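Local coordinates for protein transcriptional regulator I2 (Pseudomonas fluorescens A506, PDB 4MO7) that probably acts as a TetR-type, helix-turn-helix DNA-binding transcriptional regulator and also behaves as a superantigen associated with Crohn's disease, at residues G32-T37 with G64-H69; H68-K73 with L77-E82; E104-L109 with E203-V208. All coordinates share one frame; numbering follows the deposited sequence.

Interaction 1: G32-T37 with G64-H69; sequences GKLLQT and GSIFHH
Leu34 and Ile66 meet inside the TetR-type helix-turn-helix domain. Leu34 lies on helix 30-45. Segment 64-69 follows helix 52-59 and covers the place in the chain where TetR-family proteins usually carry the DNA-recognition element. The CA atoms of Leu34 and Ile66 are 8.0 Å apart, and the Leu34 side chain spans the gap. From its CB, Leu34 points at the other segment, but neither CB nor CG comes within contact distance of it. The work is done at the fork. CD1 lies alongside CG1 of Ile66, at 4.3 Å. CD2 goes further and carries most of the contact. It is the methyl that lies anti to CA and so extends the chain outwards. The first torsion of Leu34 (chi1 -144°) is well off a staggered position, a mild strain that goes with the reach of this methyl. CD2 comes 4.2 Å from Ile66 CG2 and 4.1 Å from Ile66 O, plain van der Waals contacts. That oxygen already takes the backbone N-H of His69. The third neighbour of CD2 is His69 CB, 4.4 Å away. Leu34 also touches Val59, Ile61 and Phe70, so the same side chain belongs to the small core where helix 30-45 meets helix 52-59 and the loop before helix 73-97. Ile66 adds Val52 and Ile76 to that core. The contact is apolar and buried, with 119 Å² covered in all. Ile66 CG2 has a second neighbour in its own segment: it sits 4.0 Å above the plane of the Phe67 ring, over the ring centre.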
ATOM      1  N   GLY A  32     -15.106  -3.051  30.239  1.00 43.86           N
ATOM      2  CA  GLY A  32     -15.095  -3.943  29.101  1.00 32.73           C
ATOM      3  C   GLY A  32     -16.339  -3.742  28.283  1.00 28.89           C
ATOM      4  O   GLY A  32     -16.263  -3.740  27.051  1.00 27.00           O
ATOM      5  N   LYS A  33     -17.480  -3.573  28.954  1.00 33.95           N
ATOM      6  CA  LYS A  33     -18.730  -3.320  28.246  1.00 27.06           C
ATOM      7  C   LYS A  33     -18.619  -2.010  27.488  1.00 33.05           C
ATOM      8  O   LYS A  33     -19.126  -1.852  26.360  1.00 19.87           O
ATOM      9  CB  LYS A  33     -19.913  -3.208  29.220  1.00 37.52           C
ATOM     10  CG  LYS A  33     -20.508  -4.519  29.741  1.00 51.27           C
ATOM     11  CD  LYS A  33     -21.447  -4.219  30.930  1.00 35.60           C
ATOM     12  CE  LYS A  33     -21.998  -5.488  31.561  1.00 62.34           C
ATOM     13  NZ  LYS A  33     -22.909  -5.140  32.699  1.00 47.48           N
ATOM     14  N   LEU A  34     -17.984  -1.033  28.119  1.00 24.67           N
ATOM     15  CA  LEU A  34     -17.868   0.268  27.478  1.00 26.14           C
ATOM     16  C   LEU A  34     -16.954   0.175  26.264  1.00 15.95           C
ATOM     17  O   LEU A  34     -17.307   0.683  25.197  1.00 20.89           O
ATOM     18  CB  LEU A  34     -17.326   1.295  28.481  1.00 26.33           C
ATOM     19  CG  LEU A  34     -17.822   2.733  28.464  1.00 25.25           C
ATOM     20  CD1 LEU A  34     -19.300   2.913  28.358  1.00 50.63           C
ATOM     21  CD2 LEU A  34     -17.325   3.423  29.737  1.00 52.71           C
ATOM     22  N   LEU A  35     -15.785  -0.441  26.426  1.00 22.40           N
ATOM     23  CA  LEU A  35     -14.816  -0.544  25.334  1.00 23.55           C
ATOM     24  C   LEU A  35     -15.404  -1.331  24.176  1.00 22.42           C
ATOM     25  O   LEU A  35     -15.308  -0.908  23.037  1.00 19.14           O
ATOM     26  CB  LEU A  35     -13.539  -1.276  25.758  1.00 32.76           C
ATOM     27  CG  LEU A  35     -12.495  -0.454  26.476  1.00 49.35           C
ATOM     28  CD1 LEU A  35     -11.175  -1.202  26.474  1.00 38.90           C
ATOM     29  CD2 LEU A  35     -12.413   0.884  25.767  1.00 38.61           C
ATOM     30  N   GLN A  36     -15.949  -2.509  24.470  1.00 21.94           N
ATOM     31  CA  GLN A  36     -16.444  -3.372  23.393  1.00 22.35           C
ATOM     32  C   GLN A  36     -17.617  -2.737  22.702  1.00 18.48           C
ATOM     33  O   GLN A  36     -17.762  -2.877  21.482  1.00 20.43           O
ATOM     34  CB  GLN A  36     -16.919  -4.695  23.967  1.00 25.37           C
ATOM     35  CG  GLN A  36     -15.808  -5.487  24.643  1.00 24.80           C
ATOM     36  CD  GLN A  36     -15.474  -6.704  23.838  1.00 54.71           C
ATOM     37  OE1 GLN A  36     -14.455  -6.731  23.152  1.00 62.93           O
ATOM     38  NE2 GLN A  36     -16.353  -7.716  23.884  1.00 38.25           N
ATOM     39  N   THR A  37     -18.476  -2.056  23.459  1.00 14.19           N
ATOM     40  CA  THR A  37     -19.627  -1.397  22.805  1.00 17.18           C
ATOM     41  C   THR A  37     -19.195  -0.145  22.029  1.00 17.41           C
ATOM     42  O   THR A  37     -19.697   0.095  20.942  1.00 14.57           O
ATOM     43  CB  THR A  37     -20.737  -1.009  23.826  1.00 18.94           C
ATOM     44  OG1 THR A  37     -21.132  -2.192  24.523  1.00 22.16           O
ATOM     45  CG2 THR A  37     -21.949  -0.415  23.100  1.00 20.13           C
ATOM     46  N   GLY A  64     -22.484  11.102  32.088  1.00 24.66           N
ATOM     47  CA  GLY A  64     -21.450  11.564  33.012  1.00 41.89           C
ATOM     48  C   GLY A  64     -20.676  10.437  33.683  1.00 34.03           C
ATOM     49  O   GLY A  64     -19.572  10.624  34.199  1.00 37.15           O
ATOM     50  N   SER A  65     -21.245   9.250  33.677  1.00 24.88           N
ATOM     51  CA  SER A  65     -20.583   8.094  34.300  1.00 45.29           C
ATOM     52  C   SER A  65     -19.532   7.483  33.362  1.00 53.32           C
ATOM     53  O   SER A  65     -18.693   6.644  33.758  1.00 33.30           O
ATOM     54  CB  SER A  65     -21.628   7.041  34.627  1.00 47.45           C
ATOM     55  OG  SER A  65     -22.245   6.646  33.425  1.00 30.27           O
ATOM     56  N   ILE A  66     -19.566   7.883  32.097  1.00 30.69           N
ATOM     57  CA  ILE A  66     -18.591   7.282  31.172  1.00 30.50           C
ATOM     58  C   ILE A  66     -17.222   7.625  31.717  1.00 35.95           C
ATOM     59  O   ILE A  66     -16.300   6.791  31.793  1.00 35.00           O
ATOM     60  CB  ILE A  66     -18.777   7.819  29.755  1.00 31.13           C
ATOM     61  CG1 ILE A  66     -19.965   7.122  29.095  1.00 19.66           C
ATOM     62  CG2 ILE A  66     -17.503   7.581  28.949  1.00 53.41           C
ATOM     63  CD1 ILE A  66     -20.637   8.009  28.073  1.00 25.88           C
ATOM     64  N   PHE A  67     -17.133   8.853  32.224  1.00 27.94           N
ATOM     65  CA  PHE A  67     -15.847   9.434  32.548  1.00 43.95           C
ATOM     66  C   PHE A  67     -15.404   9.131  33.937  1.00 45.28           C
ATOM     67  O   PHE A  67     -14.595   9.848  34.509  1.00 55.79           O
ATOM     68  CB  PHE A  67     -15.910  10.915  32.284  1.00 20.19           C
ATOM     69  CG  PHE A  67     -16.229  11.205  30.858  1.00 31.70           C
ATOM     70  CD1 PHE A  67     -15.284  10.957  29.878  1.00 26.00           C
ATOM     71  CD2 PHE A  67     -17.491  11.587  30.489  1.00 28.63           C
ATOM     72  CE1 PHE A  67     -15.579  11.169  28.563  1.00 30.19           C
ATOM     73  CE2 PHE A  67     -17.794  11.824  29.170  1.00 29.20           C
ATOM     74  CZ  PHE A  67     -16.831  11.608  28.205  1.00 36.97           C
ATOM     75  N   HIS A  68     -15.946   8.048  34.468  1.00 45.17           N
ATOM     76  CA  HIS A  68     -15.358   7.424  35.639  1.00 46.13           C
ATOM     77  C   HIS A  68     -14.301   6.379  35.258  1.00 33.82           C
ATOM     78  O   HIS A  68     -13.445   6.023  36.077  1.00 46.57           O
ATOM     79  CB  HIS A  68     -16.443   6.786  36.504  1.00 80.52           C
ATOM     80  CG  HIS A  68     -15.911   5.781  37.473  1.00 79.65           C
ATOM     81  ND1 HIS A  68     -15.825   4.441  37.172  1.00 76.96           N
ATOM     82  CD2 HIS A  68     -15.392   5.926  38.715  1.00 74.91           C
ATOM     83  CE1 HIS A  68     -15.297   3.797  38.196  1.00 86.44           C
ATOM     84  NE2 HIS A  68     -15.032   4.672  39.148  1.00 89.31           N
ATOM     85  N   HIS A  69     -14.346   5.884  34.019  1.00 53.12           N
ATOM     86  CA  HIS A  69     -13.429   4.821  33.570  1.00 34.97           C
ATOM     87  C   HIS A  69     -12.293   5.237  32.619  1.00 28.57           C
ATOM     88  O   HIS A  69     -11.220   4.608  32.572  1.00 36.69           O
ATOM     89  CB  HIS A  69     -14.243   3.737  32.867  1.00 44.50           C
ATOM     90  CG  HIS A  69     -14.616   2.620  33.772  1.00 51.95           C
ATOM     91  ND1 HIS A  69     -13.702   1.672  34.182  1.00 45.06           N
ATOM     92  CD2 HIS A  69     -15.773   2.337  34.409  1.00 43.22           C
ATOM     93  CE1 HIS A  69     -14.287   0.832  35.010  1.00 56.80           C
ATOM     94  NE2 HIS A  69     -15.544   1.209  35.163  1.00 64.19           N
TER

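Interaction 2: H68-K73 with L77-E82; sequences HHFKSK and LRAVME
Lys73 O accepts the backbone N-H of Leu77 at 3.1 Å (N to O), an i to i+4 bond in the first turn of helix 73-97. This helix comes straight after the helix-turn-helix region of the TetR-type domain. Ser72 is its N-cap, and Ser72 OG caps the N of Glu75. The cap marks where the loop passes into the helix. The side-chain contact lies two residues before the cap. Phe70 reaches past the first turn, and its CE1 meets CB of Ala79 at 3.7 Å. The methyl stands oblique to the ring. The first torsion of Phe70 places CG anti to the carbonyl carbon (chi1 -63°), which turns the ring towards the helix. Arg31, Leu34 and Leu35 of helix 30-45 also touch Phe70, so the ring fills the join between that helix and helix 73-97. Leu77 packs its CB beside Lys73 O, while its side chain also touches Val127 of helix 122-130. The amine of Lys73 is held by Thr50 O and Phe47 O, with a cation-pi contact to the Phe47 ring. Along the helix, Arg78 and Glu82 form a salt bridge one turn apart. Glu82 OE1 lies in the guanidinium plane, 2.7 Å from Arg78 NE, but NE meets the carboxylate from above its plane, 60° out of it.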
ATOM      1  N   HIS A  68     -15.946   8.048  34.468  1.00 45.17           N
ATOM      2  CA  HIS A  68     -15.358   7.424  35.639  1.00 46.13           C
ATOM      3  C   HIS A  68     -14.301   6.379  35.258  1.00 33.82           C
ATOM      4  O   HIS A  68     -13.445   6.023  36.077  1.00 46.57           O
ATOM      5  CB  HIS A  68     -16.443   6.786  36.504  1.00 80.52           C
ATOM      6  CG  HIS A  68     -15.911   5.781  37.473  1.00 79.65           C
ATOM      7  ND1 HIS A  68     -15.825   4.441  37.172  1.00 76.96           N
ATOM      8  CD2 HIS A  68     -15.392   5.926  38.715  1.00 74.91           C
ATOM      9  CE1 HIS A  68     -15.297   3.797  38.196  1.00 86.44           C
ATOM     10  NE2 HIS A  68     -15.032   4.672  39.148  1.00 89.31           N
ATOM     11  N   HIS A  69     -14.346   5.884  34.019  1.00 53.12           N
ATOM     12  CA  HIS A  69     -13.429   4.821  33.570  1.00 34.97           C
ATOM     13  C   HIS A  69     -12.293   5.237  32.619  1.00 28.57           C
ATOM     14  O   HIS A  69     -11.220   4.608  32.572  1.00 36.69           O
ATOM     15  CB  HIS A  69     -14.243   3.737  32.867  1.00 44.50           C
ATOM     16  CG  HIS A  69     -14.616   2.620  33.772  1.00 51.95           C
ATOM     17  ND1 HIS A  69     -13.702   1.672  34.182  1.00 45.06           N
ATOM     18  CD2 HIS A  69     -15.773   2.337  34.409  1.00 43.22           C
ATOM     19  CE1 HIS A  69     -14.287   0.832  35.010  1.00 56.80           C
ATOM     20  NE2 HIS A  69     -15.544   1.209  35.163  1.00 64.19           N
ATOM     21  N   PHE A  70     -12.551   6.303  31.866  1.00 28.46           N
ATOM     22  CA  PHE A  70     -11.584   6.822  30.941  1.00 24.89           C
ATOM     23  C   PHE A  70     -11.534   8.307  31.225  1.00 22.87           C
ATOM     24  O   PHE A  70     -12.532   8.888  31.673  1.00 29.96           O
ATOM     25  CB  PHE A  70     -12.079   6.563  29.514  1.00 34.18           C
ATOM     26  CG  PHE A  70     -12.203   5.107  29.194  1.00 24.05           C
ATOM     27  CD1 PHE A  70     -11.115   4.413  28.776  1.00 24.37           C
ATOM     28  CD2 PHE A  70     -13.402   4.444  29.386  1.00 32.55           C
ATOM     29  CE1 PHE A  70     -11.199   3.071  28.499  1.00 32.77           C
ATOM     30  CE2 PHE A  70     -13.520   3.111  29.088  1.00 28.07           C
ATOM     31  CZ  PHE A  70     -12.410   2.415  28.674  1.00 19.84           C
ATOM     32  N   LYS A  71     -10.389   8.937  30.971  1.00 24.12           N
ATOM     33  CA  LYS A  71     -10.274  10.357  31.298  1.00 24.50           C
ATOM     34  C   LYS A  71     -10.959  11.208  30.281  1.00 29.96           C
ATOM     35  O   LYS A  71     -11.191  12.392  30.520  1.00 25.38           O
ATOM     36  CB  LYS A  71      -8.815  10.803  31.275  1.00 25.24           C
ATOM     37  CG  LYS A  71      -7.863  10.045  32.131  1.00 45.36           C
ATOM     38  CD  LYS A  71      -6.488  10.646  31.922  1.00 50.94           C
ATOM     39  CE  LYS A  71      -6.288  11.042  30.466  1.00 51.18           C
ATOM     40  NZ  LYS A  71      -5.024  11.797  30.297  1.00 59.55           N
ATOM     41  N   SER A  72     -11.249  10.622  29.117  1.00 21.13           N
ATOM     42  CA  SER A  72     -11.748  11.375  27.973  1.00 19.05           C
ATOM     43  C   SER A  72     -12.307  10.449  26.915  1.00 20.47           C
ATOM     44  O   SER A  72     -12.081   9.226  26.956  1.00 20.69           O
ATOM     45  CB  SER A  72     -10.591  12.189  27.375  1.00 21.17           C
ATOM     46  OG  SER A  72      -9.614  11.315  26.820  1.00 19.61           O
ATOM     47  N   LYS A  73     -13.060  11.002  25.978  1.00 17.87           N
ATOM     48  CA  LYS A  73     -13.545  10.239  24.846  1.00 21.93           C
ATOM     49  C   LYS A  73     -12.332   9.784  23.999  1.00 22.41           C
ATOM     50  O   LYS A  73     -12.300   8.647  23.526  1.00 16.77           O
ATOM     51  CB  LYS A  73     -14.501  11.102  24.011  1.00 21.34           C
ATOM     52  CG  LYS A  73     -15.260  10.352  22.892  1.00 22.40           C
ATOM     53  CD  LYS A  73     -16.188  11.331  22.112  1.00 23.12           C
ATOM     54  CE  LYS A  73     -16.481  10.782  20.764  1.00 26.25           C
ATOM     55  NZ  LYS A  73     -17.037  11.750  19.730  1.00 24.57           N
ATOM     56  N   LEU A  77     -11.068   5.893  22.640  1.00 13.57           N
ATOM     57  CA  LEU A  77     -10.614   5.521  21.284  1.00 11.90           C
ATOM     58  C   LEU A  77      -9.264   4.864  21.363  1.00 16.73           C
ATOM     59  O   LEU A  77      -9.044   3.808  20.745  1.00 16.15           O
ATOM     60  CB  LEU A  77     -10.550   6.736  20.357  1.00 12.78           C
ATOM     61  CG  LEU A  77     -10.119   6.525  18.895  1.00 12.54           C
ATOM     62  CD1 LEU A  77     -11.046   5.603  18.168  1.00 16.43           C
ATOM     63  CD2 LEU A  77      -9.986   7.919  18.193  1.00 11.95           C
ATOM     64  N   ARG A  78      -8.355   5.452  22.143  1.00 13.10           N
ATOM     65  CA  ARG A  78      -7.044   4.833  22.400  1.00 14.85           C
ATOM     66  C   ARG A  78      -7.202   3.403  22.897  1.00 16.29           C
ATOM     67  O   ARG A  78      -6.506   2.501  22.428  1.00 18.37           O
ATOM     68  CB  ARG A  78      -6.300   5.628  23.481  1.00 14.90           C
ATOM     69  CG  ARG A  78      -4.960   4.975  23.873  1.00 16.19           C
ATOM     70  CD  ARG A  78      -4.468   5.646  25.153  1.00 21.20           C
ATOM     71  NE  ARG A  78      -3.659   4.709  25.914  1.00 30.04           N
ATOM     72  CZ  ARG A  78      -3.199   4.949  27.136  1.00 55.38           C
ATOM     73  NH1 ARG A  78      -3.475   6.110  27.718  1.00 28.88           N
ATOM     74  NH2 ARG A  78      -2.463   4.033  27.769  1.00 43.40           N
ATOM     75  N   ALA A  79      -8.112   3.179  23.847  1.00 15.13           N
ATOM     76  CA  ALA A  79      -8.234   1.842  24.457  1.00 15.24           C
ATOM     77  C   ALA A  79      -8.842   0.866  23.475  1.00 15.94           C
ATOM     78  O   ALA A  79      -8.448  -0.304  23.474  1.00 20.51           O
ATOM     79  CB  ALA A  79      -9.087   1.894  25.739  1.00 19.10           C
ATOM     80  N   VAL A  80      -9.773   1.299  22.641  1.00 16.61           N
ATOM     81  CA  VAL A  80     -10.326   0.393  21.590  1.00 14.87           C
ATOM     82  C   VAL A  80      -9.175  -0.054  20.707  1.00 22.11           C
ATOM     83  O   VAL A  80      -9.025  -1.241  20.379  1.00 18.64           O
ATOM     84  CB  VAL A  80     -11.381   1.120  20.757  1.00 15.36           C
ATOM     85  CG1 VAL A  80     -11.753   0.384  19.481  1.00 19.64           C
ATOM     86  CG2 VAL A  80     -12.621   1.360  21.636  1.00 16.48           C
ATOM     87  N   MET A  81      -8.323   0.885  20.320  1.00 18.45           N
ATOM     88  CA  MET A  81      -7.229   0.521  19.428  1.00 15.20           C
ATOM     89  C   MET A  81      -6.192  -0.339  20.146  1.00 25.85           C
ATOM     90  O   MET A  81      -5.651  -1.294  19.574  1.00 19.11           O
ATOM     91  CB  MET A  81      -6.599   1.771  18.848  1.00 13.14           C
ATOM     92  CG  MET A  81      -7.579   2.585  17.986  1.00 14.16           C
ATOM     93  SD  MET A  81      -6.571   3.807  17.114  1.00 20.49           S
ATOM     94  CE  MET A  81      -7.811   4.822  16.346  1.00 16.09           C
ATOM     95  N   GLU A  82      -5.904  -0.022  21.397  1.00 18.11           N
ATOM     96  CA  GLU A  82      -4.953  -0.841  22.152  1.00 20.57           C
ATOM     97  C   GLU A  82      -5.463  -2.271  22.303  1.00 23.36           C
ATOM     98  O   GLU A  82      -4.713  -3.251  22.142  1.00 18.65           O
ATOM     99  CB  GLU A  82      -4.693  -0.227  23.529  1.00 17.62           C
ATOM    100  CG  GLU A  82      -3.791   1.009  23.512  1.00 20.29           C
ATOM    101  CD  GLU A  82      -3.571   1.520  24.939  1.00 33.44           C
ATOM    102  OE1 GLU A  82      -2.621   2.278  25.169  1.00 28.93           O
ATOM    103  OE2 GLU A  82      -4.364   1.162  25.834  1.00 38.97           O
TER

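Interaction 3: E104-L109 with E203-V208; sequences ERVLAL and EALLMV
The C-terminal, TetR-like helical domain brings helix 102-110 against helix 197-208, and Val106, Leu107 and Leu205 make most of the join. The two short axes come within 9.8 Å. Their directions differ by 125°, so the helices run nearer antiparallel than parallel but cross steeply. Leu205 is the central side chain. Its CG is anti to the backbone N (chi1 -173°), which sends the fork of methyls across to helix 102-110. CD1 reaches Val106 CG1 at 3.8 Å. The same methyl lies 3.8 Å from Leu107 N, so it packs against backbone as well as side chain. CD2 rests against Leu107 CB at 4.2 Å. The two methyls therefore cover the step between Val106 and Leu107. The Val106 side chain lies slantwise across that of Leu205. Val106 CG1 has a second partner, Val208 CG1, at 4.2 Å and one turn further along the other helix. The four touching residues are all buried and apolar, and together the segments cover 166 Å². Val157 of helix 137-163 packs on Val106, and Thr174 of helix 171-183 on Val208, which ties the pair into the surrounding helices. Other residues of helix 197-208 meet the second subunit: Glu203 OE1 hydrogen-bonds to the backbone N of Asp170 of the second subunit, and Met207 packs on Phe177 of that subunit. One side of the helix thus serves the core and another the dimer, an arrangement typical of the all-helical C-terminal domain of dimeric TetR-family regulators.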
ATOM      1  N   GLU A 104       6.599 -23.046   9.462  1.00 16.38           N
ATOM      2  CA  GLU A 104       5.307 -22.870  10.083  1.00 13.77           C
ATOM      3  C   GLU A 104       5.236 -21.572  10.910  1.00 12.71           C
ATOM      4  O   GLU A 104       4.142 -21.003  11.042  1.00 16.04           O
ATOM      5  CB  GLU A 104       4.913 -24.098  10.881  1.00 26.32           C
ATOM      6  CG  GLU A 104       4.465 -25.246   9.900  1.00 24.88           C
ATOM      7  CD  GLU A 104       3.080 -24.969   9.260  1.00 29.98           C
ATOM      8  OE1 GLU A 104       2.099 -24.818  10.008  1.00 35.18           O
ATOM      9  OE2 GLU A 104       2.945 -24.900   8.013  1.00 21.28           O
ATOM     10  N   ARG A 105       6.364 -21.150  11.467  1.00 15.30           N
ATOM     11  CA  ARG A 105       6.354 -19.912  12.273  1.00 14.85           C
ATOM     12  C   ARG A 105       6.200 -18.708  11.353  1.00 16.81           C
ATOM     13  O   ARG A 105       5.412 -17.816  11.629  1.00 13.42           O
ATOM     14  CB  ARG A 105       7.625 -19.811  13.114  1.00 13.45           C
ATOM     15  CG  ARG A 105       7.645 -20.916  14.199  1.00 22.78           C
ATOM     16  CD  ARG A 105       8.978 -21.083  14.925  1.00 20.11           C
ATOM     17  NE  ARG A 105       9.382 -19.907  15.666  1.00 22.42           N
ATOM     18  CZ  ARG A 105       8.906 -19.569  16.867  1.00 36.11           C
ATOM     19  NH1 ARG A 105       7.983 -20.320  17.484  1.00 28.44           N
ATOM     20  NH2 ARG A 105       9.362 -18.480  17.453  1.00 28.36           N
ATOM     21  N   VAL A 106       6.959 -18.648  10.268  1.00 13.34           N
ATOM     22  CA  VAL A 106       6.741 -17.566   9.270  1.00 14.37           C
ATOM     23  C   VAL A 106       5.295 -17.596   8.730  1.00 13.90           C
ATOM     24  O   VAL A 106       4.645 -16.578   8.638  1.00 12.76           O
ATOM     25  CB  VAL A 106       7.793 -17.592   8.107  1.00 15.23           C
ATOM     26  CG1 VAL A 106       7.583 -16.447   7.142  1.00 12.36           C
ATOM     27  CG2 VAL A 106       9.227 -17.499   8.694  1.00 11.89           C
ATOM     28  N   LEU A 107       4.782 -18.785   8.378  1.00 13.54           N
ATOM     29  CA  LEU A 107       3.439 -18.869   7.871  1.00 13.74           C
ATOM     30  C   LEU A 107       2.431 -18.425   8.895  1.00 12.05           C
ATOM     31  O   LEU A 107       1.445 -17.782   8.536  1.00 12.01           O
ATOM     32  CB  LEU A 107       3.156 -20.316   7.407  1.00 11.26           C
ATOM     33  CG  LEU A 107       1.770 -20.459   6.793  1.00 15.19           C
ATOM     34  CD1 LEU A 107       1.584 -19.545   5.555  1.00 12.71           C
ATOM     35  CD2 LEU A 107       1.541 -21.958   6.432  1.00 18.40           C
ATOM     36  N   ALA A 108       2.672 -18.748  10.173  1.00 15.96           N
ATOM     37  CA  ALA A 108       1.725 -18.329  11.202  1.00 16.33           C
ATOM     38  C   ALA A 108       1.610 -16.809  11.236  1.00 13.61           C
ATOM     39  O   ALA A 108       0.504 -16.273  11.413  1.00 14.61           O
ATOM     40  CB  ALA A 108       2.185 -18.833  12.574  1.00 19.94           C
ATOM     41  N   LEU A 109       2.744 -16.100  11.184  1.00 13.33           N
ATOM     42  CA  LEU A 109       2.641 -14.638  11.222  1.00 12.51           C
ATOM     43  C   LEU A 109       1.984 -14.098   9.974  1.00 14.69           C
ATOM     44  O   LEU A 109       1.196 -13.185  10.051  1.00 13.10           O
ATOM     45  CB  LEU A 109       4.010 -14.011  11.363  1.00 16.75           C
ATOM     46  CG  LEU A 109       4.846 -14.475  12.597  1.00 18.01           C
ATOM     47  CD1 LEU A 109       5.959 -13.439  12.826  1.00 13.27           C
ATOM     48  CD2 LEU A 109       3.973 -14.528  13.810  1.00 20.81           C
ATOM     49  N   GLU A 203       1.108 -18.616  -0.698  1.00 13.63           N
ATOM     50  CA  GLU A 203       1.799 -17.960  -1.807  1.00 15.60           C
ATOM     51  C   GLU A 203       2.740 -16.930  -1.223  1.00 20.80           C
ATOM     52  O   GLU A 203       3.861 -16.830  -1.691  1.00 13.19           O
ATOM     53  CB  GLU A 203       0.843 -17.284  -2.776  1.00 16.53           C
ATOM     54  CG  GLU A 203       0.116 -18.200  -3.693  1.00 21.03           C
ATOM     55  CD  GLU A 203       1.033 -18.835  -4.757  1.00 26.84           C
ATOM     56  OE1 GLU A 203       2.022 -18.183  -5.227  1.00 20.76           O
ATOM     57  OE2 GLU A 203       0.721 -19.999  -5.113  1.00 27.08           O
ATOM     58  N   ALA A 204       2.323 -16.202  -0.178  1.00 17.33           N
ATOM     59  CA  ALA A 204       3.269 -15.254   0.461  1.00 18.77           C
ATOM     60  C   ALA A 204       4.498 -15.920   1.045  1.00 16.61           C
ATOM     61  O   ALA A 204       5.595 -15.387   0.954  1.00 16.87           O
ATOM     62  CB  ALA A 204       2.592 -14.350   1.563  1.00 12.43           C
ATOM     63  N   LEU A 205       4.314 -17.117   1.589  1.00 15.33           N
ATOM     64  CA  LEU A 205       5.415 -17.867   2.151  1.00 15.13           C
ATOM     65  C   LEU A 205       6.383 -18.278   1.055  1.00 18.49           C
ATOM     66  O   LEU A 205       7.570 -18.293   1.288  1.00 18.64           O
ATOM     67  CB  LEU A 205       4.873 -19.145   2.828  1.00 14.80           C
ATOM     68  CG  LEU A 205       5.910 -19.935   3.603  1.00 16.47           C
ATOM     69  CD1 LEU A 205       6.272 -19.169   4.896  1.00 21.25           C
ATOM     70  CD2 LEU A 205       5.293 -21.285   3.969  1.00 22.00           C
ATOM     71  N   LEU A 206       5.847 -18.630  -0.114  1.00 19.24           N
ATOM     72  CA  LEU A 206       6.689 -19.059  -1.269  1.00 21.49           C
ATOM     73  C   LEU A 206       7.519 -17.907  -1.729  1.00 28.66           C
ATOM     74  O   LEU A 206       8.680 -18.055  -2.109  1.00 24.06           O
ATOM     75  CB  LEU A 206       5.834 -19.541  -2.426  1.00 20.58           C
ATOM     76  CG  LEU A 206       5.188 -20.922  -2.366  1.00 32.65           C
ATOM     77  CD1 LEU A 206       4.223 -21.030  -3.494  1.00 37.40           C
ATOM     78  CD2 LEU A 206       6.213 -22.007  -2.499  1.00 40.02           C
ATOM     79  N   MET A 207       6.935 -16.725  -1.690  1.00 23.47           N
ATOM     80  CA  MET A 207       7.758 -15.579  -2.044  1.00 39.01           C
ATOM     81  C   MET A 207       8.869 -15.287  -1.036  1.00 33.61           C
ATOM     82  O   MET A 207      10.018 -15.098  -1.422  1.00 49.29           O
ATOM     83  CB  MET A 207       6.925 -14.324  -2.250  1.00 39.55           C
ATOM     84  CG  MET A 207       7.814 -13.158  -2.564  1.00 37.11           C
ATOM     85  SD  MET A 207       6.807 -11.723  -2.860  1.00 35.30           S
ATOM     86  CE  MET A 207       6.330 -11.302  -1.170  1.00 30.77           C
ATOM     87  N   VAL A 208       8.552 -15.262   0.254  1.00 25.33           N
ATOM     88  CA  VAL A 208       9.507 -14.767   1.195  1.00 20.24           C
ATOM     89  C   VAL A 208      10.601 -15.777   1.631  1.00 28.54           C
ATOM     90  O   VAL A 208      11.718 -15.381   1.935  1.00 24.50           O
ATOM     91  CB  VAL A 208       8.848 -14.037   2.336  1.00 31.70           C
ATOM     92  CG1 VAL A 208       8.206 -14.983   3.242  1.00 19.40           C
ATOM     93  CG2 VAL A 208       9.873 -13.222   3.080  1.00 47.78           C
TER

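In the fold
Interactions 1 and 2 form one cluster in the helix-turn-helix domain. Their centres are about 8 Å apart, and they share His68 and His69. They also touch directly: Leu35 CD2 packs 3.3 Å from Phe70 CZ and 3.5 Å from Ala79 CB. Interaction 3 is in the C-terminal domain, on the opposite side of the chain's centre. Its centre is about 39 Å from that of interaction 1 and 35 Å from that of interaction 2. Helix 73-97 leads from the first domain to helix 102-110. The bound magnesium ion is about 12 Å from the Leu34 side chain. The second subunit touches the segments of interaction 3 alone.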